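Local structure of antifreeze protein (Marinomonas primoryensis, 3P4G) at residues G132-G137 with I143-D148. The protein binds ice as a hyperactive, calcium-dependent antifreeze protein built as a right-handed beta-helix, probably through ordered surface waters. Sequence-based numbering, arbitrary orientation.
With CA (calcium ion), chain I; MG (magnesium ion), chain S; CA (calcium ion), chain J.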
loop_
_atom_site.group_PDB
_atom_site.type_symbol
_atom_site.label_atom_id
_atom_site.label_comp_id
_atom_site.label_asym_id
_atom_site.label_seq_id
_atom_site.Cartn_x
_atom_site.Cartn_y
_atom_site.Cartn_z
ATOM N N GLY A 132 4.741 12.778 5.093
ATOM C CA GLY A 132 5.015 13.569 3.871
ATOM C C GLY A 132 4.686 12.647 2.708
ATOM O O GLY A 132 4.527 11.431 2.911
ATOM N N ASP A 133 4.565 13.185 1.506
ATOM C CA ASP A 133 4.193 12.385 0.352
ATOM C C ASP A 133 5.380 11.642 -0.169
ATOM O O ASP A 133 6.409 12.238 -0.439
ATOM C CB ASP A 133 3.681 13.267 -0.806
ATOM C CG ASP A 133 2.359 13.935 -0.493
ATOM O OD1 ASP A 133 1.626 13.545 0.460
ATOM O OD2 ASP A 133 2.025 14.872 -1.225
ATOM N N LEU A 134 5.227 10.337 -0.306
ATOM C CA LEU A 134 6.280 9.518 -0.888
ATOM C C LEU A 134 5.981 9.106 -2.314
ATOM O O LEU A 134 4.827 8.678 -2.658
ATOM C CB LEU A 134 6.458 8.254 -0.021
ATOM C CG LEU A 134 7.693 7.393 -0.395
ATOM C CD1 LEU A 134 8.166 6.697 0.858
ATOM C CD2 LEU A 134 7.372 6.321 -1.337
ATOM N N ASP A 135 7.009 9.201 -3.178
ATOM C CA ASP A 135 6.876 8.679 -4.535
ATOM C C ASP A 135 8.026 7.732 -4.814
ATOM O O ASP A 135 9.187 8.151 -4.777
ATOM C CB ASP A 135 6.874 9.816 -5.575
ATOM C CG ASP A 135 6.340 9.353 -6.920
ATOM O OD1 ASP A 135 5.397 9.976 -7.512
ATOM O OD2 ASP A 135 6.750 8.297 -7.352
ATOM N N ALA A 136 7.730 6.445 -5.038
ATOM C CA ALA A 136 8.824 5.477 -5.279
ATOM C C ALA A 136 9.281 5.549 -6.728
ATOM O O ALA A 136 10.337 4.994 -7.106
ATOM C CB ALA A 136 8.373 4.049 -4.925
ATOM N N GLY A 137 8.490 6.231 -7.574
ATOM C CA GLY A 137 8.865 6.458 -8.966
ATOM C C GLY A 137 8.813 5.225 -9.869
ATOM O O GLY A 137 8.249 4.145 -9.501
ATOM N N ILE A 143 8.998 -0.703 -0.644
ATOM C CA ILE A 143 8.709 0.340 0.378
ATOM C C ILE A 143 8.250 -0.345 1.692
ATOM O O ILE A 143 7.308 -1.172 1.691
ATOM C CB ILE A 143 7.644 1.360 -0.081
ATOM C CG1 ILE A 143 8.044 2.012 -1.435
ATOM C CG2 ILE A 143 7.422 2.439 0.965
ATOM C CD1 ILE A 143 7.316 1.386 -2.594
ATOM N N GLN A 144 8.916 -0.016 2.798
ATOM C CA GLN A 144 8.492 -0.529 4.062
ATOM C C GLN A 144 8.332 0.668 5.011
ATOM O O GLN A 144 9.250 1.505 5.144
ATOM C CB GLN A 144 9.553 -1.448 4.625
ATOM C CG GLN A 144 9.136 -2.020 5.961
ATOM C CD GLN A 144 9.850 -3.290 6.383
ATOM O OE1 GLN A 144 10.136 -4.184 5.564
ATOM N NE2 GLN A 144 10.147 -3.383 7.689
ATOM N N ILE A 145 7.157 0.737 5.619
ATOM C CA ILE A 145 6.796 1.830 6.566
ATOM C C ILE A 145 6.417 1.138 7.853
ATOM O O ILE A 145 5.422 0.391 7.879
ATOM C CB ILE A 145 5.566 2.674 6.040
ATOM C CG1 ILE A 145 5.718 3.135 4.602
ATOM C CG2 ILE A 145 5.213 3.882 7.047
ATOM C CD1 ILE A 145 6.933 4.077 4.290
ATOM N N GLY A 146 7.165 1.388 8.931
ATOM C CA GLY A 146 6.953 0.687 10.192
ATOM C C GLY A 146 5.664 1.133 10.863
ATOM O O GLY A 146 4.973 0.315 11.456
ATOM N N GLY A 147 5.342 2.421 10.694
ATOM C CA GLY A 147 4.123 3.000 11.308
ATOM C C GLY A 147 2.973 3.154 10.322
ATOM O O GLY A 147 2.592 2.217 9.605
ATOM N N ASP A 148 2.397 4.353 10.299
ATOM C CA ASP A 148 1.216 4.650 9.503
ATOM C C ASP A 148 1.623 5.334 8.217
ATOM O O ASP A 148 2.694 5.965 8.158
ATOM C CB ASP A 148 0.384 5.682 10.273
ATOM C CG ASP A 148 -0.142 5.159 11.580
ATOM O OD1 ASP A 148 -0.549 4.001 11.641
ATOM O OD2 ASP A 148 -0.220 5.934 12.567
HETATM CA CA CA I . 11.977 3.810 -8.328
HETATM MG MG MG S . -0.833 5.704 14.414
HETATM CA CA CA J . 7.775 1.897 -8.882
HETATM O O HOH W 1 -0.883 3.633 14.255
HETATM O O HOH W 2 -2.761 5.507 13.690
HETATM O O HOH W 3 -1.655 5.664 16.203
HETATM O O HOH W 4 0.930 6.352 15.211
HETATM O O HOH W 5 -1.399 7.704 14.543
#
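Ala136 and Ile143 have the nearest CA atoms across the two segments, 7.6 Å apart, just past the end of strand 134-135, which faces strand 142-145 from another wall of the right-handed beta-helix. The side chains of Leu134, Ala136, Ile143 and Ile145 all point inward between these walls. The tightest touch is Ala136 CB against Ile143 CD1, at 3.7 Å. In Ile143, chi1 of -55° sets CG1 beside the backbone N, and chi2 of 100°, away from the usual staggered values, turns CD1 onto the alanine methyl. Its other branch, CG2, meets Leu134 CD1 at 4.3 Å. The same leucine methyl also lies 4.5 Å from Ile145 CD1, a looser touch. Val124 and Ile126 of strand 123-126 pack on Leu134 as well and extend the core along the helix axis.

Polar groups lie outside this core. Asp135 points away from it, and its OD2 accepts from Gly137 N at 2.7 Å, forming an Asx turn. Within that turn, Ala136 O and Gly137 O bind two different calcium ions, each at 2.4 Å. Asp122 and Asp141 help complete the first site, Asp141 and Asp160 the second. At the far end of the coil, Asp148 OD2 binds a magnesium ion that also holds five waters. The two walls thus meet through aliphatic side chains, while calcium ties successive coils together at the turn beside them.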